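Local coordinates for Low molecular weight phosphotyrosine protein phosphatase 1 (PDB 7CUY) that probably removes phosphate from tyrosine-phosphorylated proteins and from small aryl and acyl phosphates, as a cytoplasmic low molecular weight protein tyrosine phosphatase, at residues K4-C9 and E36-A41; D82-M87 and S103-L108; P17-V22 and Q139-A144; I73-F78 and R96-K101; Q60-K65 and G133-Y138. One frame throughout, in Å; residues are numbered along the deposited sequence.

Contact 1 of 5, residues K4-C9 and E36-A41; sequences KVLMIC and EVDSAA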
# COMPACT_ATOMS: atom_id res chain seq x y z
N LYS A 4 11.95 1.46 6.13
CA LYS A 4 10.75 0.65 6.28
C LYS A 4 9.55 1.40 5.74
O LYS A 4 9.33 2.56 6.12
CB LYS A 4 10.56 0.26 7.74
CG LYS A 4 11.59 -0.78 8.21
CD LYS A 4 11.30 -1.28 9.62
CE LYS A 4 12.37 -2.25 10.12
NZ LYS A 4 13.01 -1.81 11.40
N VAL A 5 8.77 0.74 4.88
CA VAL A 5 7.59 1.30 4.22
C VAL A 5 6.38 0.47 4.62
O VAL A 5 6.44 -0.77 4.59
CB VAL A 5 7.74 1.30 2.68
CG1 VAL A 5 6.41 1.62 1.99
CG2 VAL A 5 8.80 2.29 2.23
N LEU A 6 5.27 1.13 4.97
CA LEU A 6 4.03 0.47 5.37
C LEU A 6 2.89 0.94 4.49
O LEU A 6 2.58 2.14 4.46
CB LEU A 6 3.71 0.76 6.84
CG LEU A 6 2.49 0.05 7.45
CD1 LEU A 6 2.67 -1.48 7.47
CD2 LEU A 6 2.17 0.58 8.85
N MET A 7 2.25 0.02 3.77
CA MET A 7 1.08 0.38 2.96
C MET A 7 -0.21 0.16 3.76
O MET A 7 -0.41 -0.92 4.31
CB MET A 7 1.02 -0.44 1.67
CG MET A 7 2.28 -0.36 0.85
SD MET A 7 2.55 1.27 0.16
CE MET A 7 3.88 0.91 -1.03
N ILE A 8 -1.10 1.15 3.76
CA ILE A 8 -2.33 1.13 4.55
C ILE A 8 -3.51 1.32 3.62
O ILE A 8 -3.50 2.22 2.76
CB ILE A 8 -2.33 2.27 5.61
CG1 ILE A 8 -1.19 2.11 6.61
CG2 ILE A 8 -3.68 2.37 6.30
CD1 ILE A 8 -1.13 0.74 7.24
N CYS A 9 -4.56 0.53 3.80
CA CYS A 9 -5.86 0.89 3.26
C CYS A 9 -6.90 0.59 4.33
O CYS A 9 -6.56 0.32 5.49
CB CYS A 9 -6.13 0.18 1.93
SG CYS A 9 -6.27 -1.62 2.03
N GLU A 36 12.42 -2.55 3.55
CA GLU A 36 11.42 -3.53 3.96
C GLU A 36 10.03 -2.95 3.75
O GLU A 36 9.83 -1.75 3.93
CB GLU A 36 11.64 -3.93 5.43
CG GLU A 36 10.46 -4.63 6.11
CD GLU A 36 10.47 -4.43 7.65
OE1 GLU A 36 11.45 -4.87 8.30
OE2 GLU A 36 9.51 -3.83 8.18
N VAL A 37 9.09 -3.79 3.33
CA VAL A 37 7.73 -3.38 3.01
C VAL A 37 6.75 -4.26 3.77
O VAL A 37 6.92 -5.48 3.84
CB VAL A 37 7.45 -3.46 1.50
CG1 VAL A 37 6.15 -2.72 1.16
CG2 VAL A 37 8.63 -2.90 0.68
N ASP A 38 5.69 -3.65 4.32
CA ASP A 38 4.65 -4.35 5.06
C ASP A 38 3.34 -3.67 4.68
O ASP A 38 3.35 -2.64 3.99
CB ASP A 38 4.93 -4.29 6.57
CG ASP A 38 4.05 -5.25 7.40
OD1 ASP A 38 3.55 -6.27 6.86
OD2 ASP A 38 3.90 -4.99 8.62
N SER A 39 2.20 -4.24 5.09
CA SER A 39 0.93 -3.55 4.91
C SER A 39 0.02 -3.81 6.11
O SER A 39 0.22 -4.78 6.84
CB SER A 39 0.23 -3.95 3.60
OG SER A 39 -0.13 -5.33 3.61
N ALA A 40 -0.96 -2.94 6.32
CA ALA A 40 -1.91 -3.17 7.42
C ALA A 40 -3.20 -2.39 7.18
O ALA A 40 -3.30 -1.58 6.25
CB ALA A 40 -1.29 -2.82 8.77
N ALA A 41 -4.17 -2.62 8.07
CA ALA A 41 -5.54 -2.15 7.93
C ALA A 41 -5.86 -1.08 8.96
O ALA A 41 -5.42 -1.17 10.11
CB ALA A 41 -6.54 -3.30 8.12
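Lys4 and Glu36 meet through carbon rather than charge: Lys4 CE lies 3.3 Å from Glu36 OE1, while Lys4 NZ stays 4.6 Å from that oxygen, too far for a salt bridge. The lysine chain crosses the carboxylate with its CD and CE. With Lys4 cut back to an alanine, the Glu36 carboxylate is likely to lose this aliphatic cover and the nearby positive charge. On the same face, Leu6 swings CG anti to its backbone N (chi1 -176°), and CD1 thereby reaches Asp38 CB at 3.7 Å. Farther along, Ile8 CD1 touches Ala40 CB. Val5, Met7 and Cys9 pair with Val37, Ser39 and Ala41 on the other face, where Met7 CB and Ser39 CB are 4.1 Å apart.

The backbones set this pairing. The straightest rung runs from Met7 N to Asp38 O, 2.9 Å at 172°, whereas the last, from Cys9 N to Ala40 O, is weak at 3.5 Å. In the second shell, Arg71 forms a salt bridge with Asp38 OD2, and Glu20 and Asn12 hold Ser39 OG. Parallel strands linked through helix 15-29 form a beta-alpha-beta crossover, and strand 3-9 delivers Cys9, the probable nucleophile, to the phosphatase active site.

Contact 2 of 5, residues D82-M87 and S103-L108; sequences DYIFGM and SKAELL
Tyr83, Ile84 and Phe85 run parallel to Glu106, Leu107 and Leu108, the short strand axes 4.8 Å apart and turned by 23°, with four backbone hydrogen bonds between the segments. Helix 89-98 connects the two strands, making a beta-alpha-beta unit that ends at an outermost strand of this chain's sheet. The first bond, from Glu106 N to Asp82 O, is straight at hydrogen (172°), yet its donor stands above the carbonyl plane. Beyond it, Asp82 OD1 and Lys104 NZ form a long salt bridge of 3.9 Å; the other carboxylate oxygen accepts the backbone N-H of Lys4.

On the face that meets Phe78, Ile84 CD1 rests on Ala105 CB at 3.7 Å, while Leu107 CD2 closes on Ile84 CB. On the opposite face Tyr83 and Glu106 lie alongside each other, pointing the same way. Glu106 OE2 sits at the edge of the tyrosine ring, 3.6 Å from Tyr83 CE1, and OE1 of the same carboxylate is paired with Arg152. Phe148 meets both aromatic rings edge-to-face. Leu108 bridges those rings: its CD1 lies 4.0 Å from Tyr83 CD1, and its CB is 3.7 Å from Phe85 CE1.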
# COMPACT_ATOMS: atom_id res chain seq x y z
N ASP A 82 9.43 4.34 8.35
CA ASP A 82 9.85 5.64 7.85
C ASP A 82 8.79 6.28 6.99
O ASP A 82 8.66 7.51 6.99
CB ASP A 82 11.13 5.47 7.04
CG ASP A 82 12.21 4.79 7.83
OD1 ASP A 82 12.86 5.48 8.64
OD2 ASP A 82 12.37 3.55 7.66
N TYR A 83 8.02 5.47 6.28
CA TYR A 83 7.00 5.93 5.35
C TYR A 83 5.74 5.12 5.58
O TYR A 83 5.79 3.89 5.59
CB TYR A 83 7.47 5.74 3.90
CG TYR A 83 8.79 6.43 3.64
CD1 TYR A 83 8.84 7.81 3.45
CD2 TYR A 83 9.97 5.70 3.59
CE1 TYR A 83 10.06 8.45 3.22
CE2 TYR A 83 11.19 6.32 3.36
CZ TYR A 83 11.23 7.70 3.17
OH TYR A 83 12.43 8.32 2.93
N ILE A 84 4.61 5.80 5.76
CA ILE A 84 3.31 5.15 5.82
C ILE A 84 2.42 5.76 4.73
O ILE A 84 2.28 6.98 4.67
CB ILE A 84 2.67 5.31 7.21
CG1 ILE A 84 3.61 4.75 8.28
CG2 ILE A 84 1.35 4.60 7.25
CD1 ILE A 84 3.01 4.63 9.65
N PHE A 85 1.85 4.91 3.89
CA PHE A 85 1.08 5.32 2.71
C PHE A 85 -0.40 4.99 2.87
O PHE A 85 -0.76 3.84 3.13
CB PHE A 85 1.58 4.60 1.45
CG PHE A 85 2.90 5.10 0.91
CD1 PHE A 85 2.94 6.23 0.10
CD2 PHE A 85 4.07 4.43 1.18
CE1 PHE A 85 4.16 6.67 -0.42
CE2 PHE A 85 5.28 4.88 0.67
CZ PHE A 85 5.32 6.00 -0.13
N GLY A 86 -1.27 6.01 2.66
CA GLY A 86 -2.67 5.74 2.45
C GLY A 86 -2.99 5.62 0.98
O GLY A 86 -2.20 6.00 0.12
N MET A 87 -4.16 5.08 0.68
CA MET A 87 -4.58 4.93 -0.71
C MET A 87 -5.50 6.05 -1.19
O MET A 87 -5.48 6.38 -2.38
CB MET A 87 -5.29 3.59 -0.91
CG MET A 87 -4.45 2.39 -0.48
SD MET A 87 -2.98 2.15 -1.51
CE MET A 87 -1.69 2.24 -0.29
N SER A 103 5.74 11.68 15.90
CA SER A 103 6.30 10.38 15.56
C SER A 103 7.06 10.46 14.23
O SER A 103 6.80 11.31 13.39
CB SER A 103 5.19 9.33 15.45
OG SER A 103 4.10 9.81 14.70
N LYS A 104 8.01 9.55 14.06
CA LYS A 104 8.95 9.69 12.95
C LYS A 104 8.36 9.38 11.57
O LYS A 104 8.83 9.93 10.58
CB LYS A 104 10.19 8.82 13.24
CG LYS A 104 10.71 7.95 12.12
CD LYS A 104 11.56 6.86 12.71
CE LYS A 104 11.88 5.77 11.71
NZ LYS A 104 12.41 4.56 12.40
N ALA A 105 7.31 8.56 11.48
CA ALA A 105 6.77 8.18 10.17
C ALA A 105 6.33 9.39 9.35
O ALA A 105 5.64 10.29 9.84
CB ALA A 105 5.56 7.26 10.34
N GLU A 106 6.68 9.37 8.07
CA GLU A 106 6.16 10.34 7.11
C GLU A 106 4.86 9.79 6.51
O GLU A 106 4.86 8.69 5.95
CB GLU A 106 7.21 10.61 6.03
CG GLU A 106 6.96 11.89 5.24
CD GLU A 106 7.97 12.14 4.11
OE1 GLU A 106 7.58 12.77 3.10
OE2 GLU A 106 9.14 11.73 4.24
N LEU A 107 3.78 10.56 6.61
CA LEU A 107 2.48 10.11 6.10
C LEU A 107 2.28 10.63 4.68
O LEU A 107 2.21 11.84 4.45
CB LEU A 107 1.33 10.60 6.98
CG LEU A 107 1.47 10.44 8.49
CD1 LEU A 107 0.15 10.81 9.18
CD2 LEU A 107 1.93 9.04 8.86
N LEU A 108 2.15 9.72 3.73
CA LEU A 108 2.05 10.09 2.33
C LEU A 108 0.85 9.37 1.72
O LEU A 108 0.41 8.34 2.21
CB LEU A 108 3.34 9.74 1.56
CG LEU A 108 4.60 10.37 2.18
CD1 LEU A 108 5.84 9.73 1.61
CD2 LEU A 108 4.62 11.90 2.00

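Contact 3 of 5, residues P17-V22 and Q139-A144; sequences PIAEVV and QQCVVA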
# COMPACT_ATOMS: atom_id res chain seq x y z
N PRO A 17 -2.49 -4.74 0.00
CA PRO A 17 -1.68 -5.94 -0.29
C PRO A 17 -1.11 -5.92 -1.69
O PRO A 17 0.01 -6.38 -1.89
CB PRO A 17 -2.67 -7.10 -0.10
CG PRO A 17 -3.75 -6.57 0.73
CD PRO A 17 -3.87 -5.12 0.35
N ILE A 18 -1.85 -5.38 -2.65
CA ILE A 18 -1.31 -5.18 -3.99
C ILE A 18 -0.14 -4.20 -3.92
O ILE A 18 0.95 -4.46 -4.44
CB ILE A 18 -2.41 -4.68 -4.95
CG1 ILE A 18 -3.39 -5.81 -5.29
CG2 ILE A 18 -1.83 -4.06 -6.21
CD1 ILE A 18 -4.67 -5.31 -6.01
N ALA A 19 -0.35 -3.05 -3.26
CA ALA A 19 0.69 -2.04 -3.15
C ALA A 19 1.92 -2.59 -2.44
O ALA A 19 3.06 -2.28 -2.81
CB ALA A 19 0.15 -0.79 -2.43
N GLU A 20 1.71 -3.42 -1.43
CA GLU A 20 2.85 -4.05 -0.77
C GLU A 20 3.59 -4.99 -1.71
O GLU A 20 4.82 -4.96 -1.79
CB GLU A 20 2.39 -4.81 0.47
CG GLU A 20 3.54 -5.58 1.12
CD GLU A 20 3.06 -6.57 2.14
OE1 GLU A 20 1.83 -6.71 2.32
OE2 GLU A 20 3.92 -7.19 2.78
N VAL A 21 2.85 -5.82 -2.45
CA VAL A 21 3.51 -6.78 -3.33
C VAL A 21 4.19 -6.05 -4.50
O VAL A 21 5.30 -6.41 -4.92
CB VAL A 21 2.50 -7.84 -3.81
CG1 VAL A 21 3.10 -8.63 -4.96
CG2 VAL A 21 2.12 -8.77 -2.68
N VAL A 22 3.52 -5.03 -5.04
CA VAL A 22 4.12 -4.29 -6.15
C VAL A 22 5.37 -3.56 -5.69
O VAL A 22 6.37 -3.51 -6.41
CB VAL A 22 3.08 -3.33 -6.77
CG1 VAL A 22 3.74 -2.35 -7.71
CG2 VAL A 22 2.01 -4.12 -7.52
N GLN A 139 -2.31 -1.22 -11.71
CA GLN A 139 -1.65 -0.31 -12.64
C GLN A 139 -1.18 0.95 -11.94
O GLN A 139 -0.06 1.43 -12.18
CB GLN A 139 -2.58 0.03 -13.80
CG GLN A 139 -2.81 -1.11 -14.78
CD GLN A 139 -2.93 -0.66 -16.24
OE1 GLN A 139 -2.94 0.55 -16.55
NE2 GLN A 139 -2.97 -1.63 -17.15
N GLN A 140 -2.01 1.51 -11.05
CA GLN A 140 -1.63 2.73 -10.34
C GLN A 140 -0.43 2.48 -9.43
O GLN A 140 0.52 3.27 -9.41
CB GLN A 140 -2.81 3.25 -9.53
CG GLN A 140 -3.94 3.81 -10.38
CD GLN A 140 -5.20 4.06 -9.58
OE1 GLN A 140 -5.87 3.13 -9.15
NE2 GLN A 140 -5.55 5.33 -9.39
N CYS A 141 -0.47 1.40 -8.66
CA CYS A 141 0.64 1.06 -7.77
C CYS A 141 1.95 0.86 -8.54
O CYS A 141 3.02 1.22 -8.06
CB CYS A 141 0.28 -0.19 -6.97
SG CYS A 141 -1.06 0.09 -5.79
N VAL A 142 1.88 0.23 -9.71
CA VAL A 142 3.10 0.04 -10.49
C VAL A 142 3.75 1.39 -10.81
O VAL A 142 4.96 1.56 -10.64
CB VAL A 142 2.78 -0.75 -11.77
CG1 VAL A 142 3.96 -0.71 -12.76
CG2 VAL A 142 2.42 -2.19 -11.40
N VAL A 143 2.94 2.38 -11.21
CA VAL A 143 3.48 3.68 -11.55
C VAL A 143 3.90 4.44 -10.29
O VAL A 143 4.99 5.02 -10.23
CB VAL A 143 2.46 4.48 -12.38
CG1 VAL A 143 2.94 5.93 -12.58
CG2 VAL A 143 2.21 3.78 -13.74
N ALA A 144 3.04 4.47 -9.28
CA ALA A 144 3.33 5.23 -8.06
C ALA A 144 4.56 4.68 -7.34
O ALA A 144 5.43 5.43 -6.90
CB ALA A 144 2.12 5.21 -7.13
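Cys141 turns its sulfur anti to the carbonyl carbon (chi1 -68°), which directs SG at helix 15-29, while Val22 holds CG1 anti to the backbone N (chi1 167°) and presents that methyl to helix 132-153. The two groups engage different parts of the facing helix. Cys141 SG settles against Ala19, 3.7 Å from its CB and scarcely farther from its CA, so the sulfur lies close to the backbone of a residue with only a methyl side chain. Ile18 CG2 borders the sulfur more loosely at 4.2 Å.

One turn along, Val22 CG1 reaches the backbone of the partner, lying 3.7 Å from both Cys141 O and Val142 CA. The same methyl also touches Val142 CG2 at 3.9 Å. This is helix-helix packing on one side of the parallel sheet in an alpha/beta fold: helix 15-29, the crossover following strand 3-9, meets the long C-terminal helix. Their short segments cross at -41° with axes 9.2 Å apart, and no hydrogen bond joins them. Tyr138 and Cys145, also on helix 132-153, extend the packing around Val22, whereas Glu20 OE1 shares a hydrogen bond with Ser39 OG of strand 35-41.

Contact 4 of 5, residues I73-F78 and R96-K101; sequences IRKQDF and RRLAPK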
# COMPACT_ATOMS: atom_id res chain seq x y z
N ILE A 73 -3.31 -1.78 11.77
CA ILE A 73 -2.28 -0.83 12.13
C ILE A 73 -2.27 -0.63 13.64
O ILE A 73 -3.31 -0.74 14.32
CB ILE A 73 -2.53 0.50 11.38
CG1 ILE A 73 -1.38 1.49 11.57
CG2 ILE A 73 -3.84 1.14 11.82
CD1 ILE A 73 -1.50 2.74 10.66
N ARG A 74 -1.09 -0.38 14.19
CA ARG A 74 -0.94 -0.06 15.60
C ARG A 74 -0.13 1.22 15.76
O ARG A 74 0.56 1.67 14.83
CB ARG A 74 -0.28 -1.23 16.36
CG ARG A 74 0.83 -1.89 15.60
CD ARG A 74 1.48 -3.01 16.40
NE ARG A 74 2.23 -3.92 15.53
CZ ARG A 74 1.77 -5.10 15.12
NH1 ARG A 74 0.57 -5.52 15.51
NH2 ARG A 74 2.50 -5.86 14.32
N LYS A 75 -0.22 1.82 16.94
CA LYS A 75 0.48 3.08 17.17
C LYS A 75 1.99 2.92 17.08
O LYS A 75 2.68 3.86 16.67
CB LYS A 75 0.09 3.64 18.54
CG LYS A 75 -1.40 3.77 18.75
CD LYS A 75 -1.91 5.07 18.18
CE LYS A 75 -3.11 5.58 18.95
NZ LYS A 75 -2.86 6.94 19.54
N GLN A 76 2.55 1.76 17.44
CA GLN A 76 4.00 1.63 17.34
C GLN A 76 4.46 1.61 15.88
O GLN A 76 5.65 1.84 15.63
CB GLN A 76 4.50 0.38 18.06
CG GLN A 76 4.49 -0.89 17.21
CD GLN A 76 5.41 -1.96 17.77
OE1 GLN A 76 4.96 -2.93 18.39
NE2 GLN A 76 6.72 -1.80 17.53
N ASP A 77 3.55 1.36 14.93
CA ASP A 77 3.88 1.49 13.52
C ASP A 77 4.42 2.88 13.22
O ASP A 77 5.36 3.03 12.44
CB ASP A 77 2.67 1.21 12.64
CG ASP A 77 2.29 -0.25 12.59
OD1 ASP A 77 3.18 -1.12 12.69
OD2 ASP A 77 1.08 -0.53 12.46
N PHE A 78 3.85 3.91 13.84
CA PHE A 78 4.30 5.26 13.51
C PHE A 78 5.71 5.54 14.03
O PHE A 78 6.30 6.54 13.61
CB PHE A 78 3.32 6.30 14.04
CG PHE A 78 1.96 6.21 13.43
CD1 PHE A 78 1.63 6.96 12.30
CD2 PHE A 78 1.00 5.36 13.96
CE1 PHE A 78 0.38 6.87 11.72
CE2 PHE A 78 -0.26 5.27 13.40
CZ PHE A 78 -0.57 6.02 12.28
N ARG A 96 -3.82 10.54 9.95
CA ARG A 96 -3.57 11.77 10.69
C ARG A 96 -4.09 11.65 12.12
O ARG A 96 -3.40 12.02 13.08
CB ARG A 96 -4.23 12.97 10.00
CG ARG A 96 -3.43 13.60 8.85
CD ARG A 96 -3.97 15.00 8.48
NE ARG A 96 -5.39 14.95 8.15
CZ ARG A 96 -6.36 15.30 8.99
NH1 ARG A 96 -6.04 15.74 10.21
NH2 ARG A 96 -7.63 15.19 8.62
N ARG A 97 -5.31 11.13 12.30
CA ARG A 97 -5.82 11.07 13.66
C ARG A 97 -5.10 10.01 14.49
O ARG A 97 -4.94 10.19 15.70
CB ARG A 97 -7.33 10.82 13.66
CG ARG A 97 -7.74 9.40 13.93
CD ARG A 97 -9.24 9.23 14.22
NE ARG A 97 -9.68 7.95 13.65
CZ ARG A 97 -9.53 6.78 14.26
NH1 ARG A 97 -8.98 6.71 15.46
NH2 ARG A 97 -9.93 5.66 13.66
N LEU A 98 -4.60 8.94 13.85
CA LEU A 98 -3.93 7.88 14.59
C LEU A 98 -2.48 8.21 14.98
O LEU A 98 -2.01 7.77 16.03
CB LEU A 98 -3.95 6.59 13.78
CG LEU A 98 -5.28 5.85 13.81
CD1 LEU A 98 -5.32 4.79 12.71
CD2 LEU A 98 -5.46 5.22 15.18
N ALA A 99 -1.75 8.95 14.14
CA ALA A 99 -0.33 9.19 14.35
C ALA A 99 -0.06 9.94 15.65
O ALA A 99 -0.60 11.04 15.84
CB ALA A 99 0.22 10.01 13.18
N PRO A 100 0.75 9.41 16.56
CA PRO A 100 1.18 10.25 17.69
C PRO A 100 1.95 11.46 17.19
O PRO A 100 2.83 11.35 16.33
CB PRO A 100 2.06 9.31 18.53
CG PRO A 100 2.14 8.03 17.79
CD PRO A 100 1.09 8.00 16.74
N LYS A 101 1.58 12.63 17.69
CA LYS A 101 2.22 13.87 17.27
C LYS A 101 3.72 13.79 17.50
O LYS A 101 4.18 13.47 18.60
CB LYS A 101 1.65 15.06 18.04
CG LYS A 101 2.49 16.32 17.90
CD LYS A 101 1.70 17.53 18.36
CE LYS A 101 2.45 18.83 18.06
NZ LYS A 101 2.35 19.76 19.22
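Phe78 presents one ring face to Ala99, whose CA stands over the centre of that ring, 3.6 Å from the centroid and 12° off the normal, a CH-pi contact. The phenylalanine has CG anti to the carbonyl carbon (chi1 -63°), a setting that carries the ring across to the end of helix 89-98. Ala99 CB adds a second carbon, 3.5 Å from Phe78 CE1. Leu98 and Pro100 border the same ring obliquely: Leu98 CB is 3.7 Å from Phe78 CZ, with the two side chains crossing at about a right angle, and Pro100 CD is 3.8 Å from Phe78 CD2.

Leu98 also extends CD1 to Ile73 CG2, 4.0 Å away. Lys75 bends at chi2 (-85°) and again near its tip, which lays CD 3.5 Å from Leu98 O, while NZ makes no hydrogen bond to that oxygen. Behind this layer, Asp77 OD2 accepts the backbone N-H of Arg74 and also forms a salt bridge with Arg71, fixing the turn that leads into helix 77-80.

Leu95 and Leu107 continue the apolar surroundings of Phe78. With no hydrogen bond between the segments, their union rests on dispersion and the CH-pi contact, and the fit of ring face to backbone CA depends on shape rather than on charge.

Contact 5 of 5, residues Q60-K65 and G133-Y138; sequences QKHGLK and GFETAY
The His62 imidazole and the Tyr138 phenol lie face to face, centroids 4.0 Å apart and planes 19° from parallel. Tyr138 CE2 sits over the centre of the imidazole, but His62 CD2 falls toward the rim of the larger ring, making the stack offset. At the imidazole edge stands Glu135. His62 NE2 donates to Glu135 OE1 over 2.9 Å, nearly straight at 169°, using the syn lone pair of the carboxylate, which is itself almost coplanar with the ring. At the phenol edge, Leu64 CD1 approaches Tyr138 CE1 at 4.0 Å.

Stack and hydrogen bond together restrict the histidine: the phenol blocks movement toward one face, and both the stack and the in-plane bond would resist rotation about CB-CG. Glu135 reaches the ring because its chain bends at chi2 (72°), which turns OE1 toward His62 NE2. The carboxylate would be expected to favour a protonated imidazole, and Lys61, whose CD lies 3.8 Å from Glu135 OE1, adds aliphatic cover beside it. A leucine in place of His62 would probably leave Glu135 OE1 without its N-H donor and Tyr138 without its aromatic stacking partner.

Beyond the stack, Tyr138 packs on Ile18 and Val22 of helix 15-29, and Leu64 packs on Val21 of the same helix. Directly after His62, Gly63, at positive phi, is the C-prime residue of a Schellman motif: Gly63 N bonds to Gln60 O and Leu64 N to Leu59 O. The end of helix 53-61 is thus docked at the surface against the C-terminal helix by a His-carboxylate hydrogen bond and an aromatic stack.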
# COMPACT_ATOMS: atom_id res chain seq x y z
N GLN A 60 -1.42 -12.70 -9.50
CA GLN A 60 -1.11 -13.88 -10.32
C GLN A 60 -1.09 -13.55 -11.81
O GLN A 60 -0.16 -13.93 -12.52
CB GLN A 60 -2.13 -14.98 -10.07
CG GLN A 60 -2.07 -15.63 -8.71
CD GLN A 60 -2.67 -17.01 -8.73
OE1 GLN A 60 -3.80 -17.20 -9.18
NE2 GLN A 60 -1.91 -18.00 -8.25
N LYS A 61 -2.13 -12.86 -12.29
CA LYS A 61 -2.17 -12.43 -13.68
C LYS A 61 -0.87 -11.77 -14.10
O LYS A 61 -0.45 -11.88 -15.26
CB LYS A 61 -3.34 -11.47 -13.89
CG LYS A 61 -3.43 -10.83 -15.26
CD LYS A 61 -4.30 -9.56 -15.21
CE LYS A 61 -4.77 -9.10 -16.60
NZ LYS A 61 -5.78 -10.02 -17.21
N HIS A 62 -0.20 -11.10 -13.16
CA HIS A 62 1.05 -10.41 -13.45
C HIS A 62 2.25 -11.13 -12.86
O HIS A 62 3.31 -10.52 -12.68
CB HIS A 62 0.98 -8.97 -12.94
CG HIS A 62 -0.10 -8.17 -13.60
ND1 HIS A 62 0.12 -7.45 -14.75
CD2 HIS A 62 -1.39 -7.97 -13.27
CE1 HIS A 62 -1.00 -6.84 -15.11
NE2 HIS A 62 -1.93 -7.14 -14.23
N GLY A 63 2.09 -12.42 -12.55
CA GLY A 63 3.21 -13.22 -12.11
C GLY A 63 3.69 -12.92 -10.71
O GLY A 63 4.88 -13.13 -10.41
N LEU A 64 2.81 -12.45 -9.83
CA LEU A 64 3.17 -12.12 -8.46
C LEU A 64 2.35 -12.97 -7.51
O LEU A 64 1.29 -13.48 -7.87
CB LEU A 64 2.94 -10.64 -8.18
CG LEU A 64 3.94 -9.80 -8.94
CD1 LEU A 64 3.46 -8.36 -9.02
CD2 LEU A 64 5.32 -9.90 -8.28
N LYS A 65 2.85 -13.12 -6.30
CA LYS A 65 2.20 -13.93 -5.28
C LYS A 65 1.91 -13.09 -4.05
O LYS A 65 2.63 -12.13 -3.74
CB LYS A 65 3.05 -15.16 -4.88
CG LYS A 65 2.81 -16.38 -5.77
CD LYS A 65 3.23 -17.70 -5.11
CE LYS A 65 4.10 -18.54 -6.04
NZ LYS A 65 3.39 -19.74 -6.59
N GLY A 133 -11.58 -3.22 -10.88
CA GLY A 133 -11.03 -2.21 -9.99
C GLY A 133 -9.72 -2.62 -9.33
O GLY A 133 -8.95 -1.75 -8.91
N PHE A 134 -9.48 -3.92 -9.22
CA PHE A 134 -8.21 -4.39 -8.67
C PHE A 134 -7.10 -4.20 -9.69
O PHE A 134 -5.97 -3.81 -9.34
CB PHE A 134 -8.33 -5.86 -8.27
CG PHE A 134 -9.26 -6.10 -7.10
CD1 PHE A 134 -10.64 -5.98 -7.25
CD2 PHE A 134 -8.76 -6.49 -5.86
CE1 PHE A 134 -11.50 -6.21 -6.18
CE2 PHE A 134 -9.61 -6.72 -4.78
CZ PHE A 134 -10.98 -6.59 -4.94
N GLU A 135 -7.40 -4.47 -10.96
CA GLU A 135 -6.43 -4.26 -12.02
C GLU A 135 -6.04 -2.79 -12.12
O GLU A 135 -4.86 -2.48 -12.32
CB GLU A 135 -7.00 -4.78 -13.34
CG GLU A 135 -6.28 -4.29 -14.60
CD GLU A 135 -4.90 -4.92 -14.78
OE1 GLU A 135 -4.59 -5.92 -14.08
OE2 GLU A 135 -4.13 -4.41 -15.63
N THR A 136 -6.99 -1.86 -11.94
CA THR A 136 -6.59 -0.47 -12.09
C THR A 136 -5.76 -0.01 -10.89
O THR A 136 -4.78 0.72 -11.05
CB THR A 136 -7.79 0.47 -12.35
OG1 THR A 136 -8.15 1.19 -11.16
CG2 THR A 136 -8.97 -0.30 -12.84
N ALA A 137 -6.12 -0.48 -9.68
CA ALA A 137 -5.27 -0.27 -8.52
C ALA A 137 -3.86 -0.80 -8.77
O ALA A 137 -2.86 -0.16 -8.42
CB ALA A 137 -5.89 -0.93 -7.29
N TYR A 138 -3.75 -2.00 -9.34
CA TYR A 138 -2.44 -2.56 -9.65
C TYR A 138 -1.68 -1.63 -10.60
O TYR A 138 -0.52 -1.28 -10.35
CB TYR A 138 -2.59 -3.97 -10.24
CG TYR A 138 -1.28 -4.52 -10.76
CD1 TYR A 138 -0.44 -5.23 -9.93
CD2 TYR A 138 -0.88 -4.30 -12.08
CE1 TYR A 138 0.76 -5.71 -10.38
CE2 TYR A 138 0.33 -4.78 -12.54
CZ TYR A 138 1.15 -5.49 -11.69
OH TYR A 138 2.36 -5.99 -12.13

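In the fold
The central sheet unites contacts 1 and 2, their centres 9 Å apart: Ile8 N meets Phe85 O at 2.8 Å where strands 3-9 and 83-86 adjoin. Contact 4 adjoins contact 2, with Ala105 N 3.1 Å from Phe78 O, and touches contact 1 where Ile73 N meets Ala41 O. Contacts 3 and 5 share helix 132-153 and lie 8 Å apart between centres; contact 5 lies on the opposite side of the chain's centre from contact 4, 29 Å between centres. Contact 1 is nearest the catalytic site: the side chain of Cys9, the probable nucleophile, lies about 3 Å from a bound HEPES buffer molecule and about 4 Å from that of Arg15.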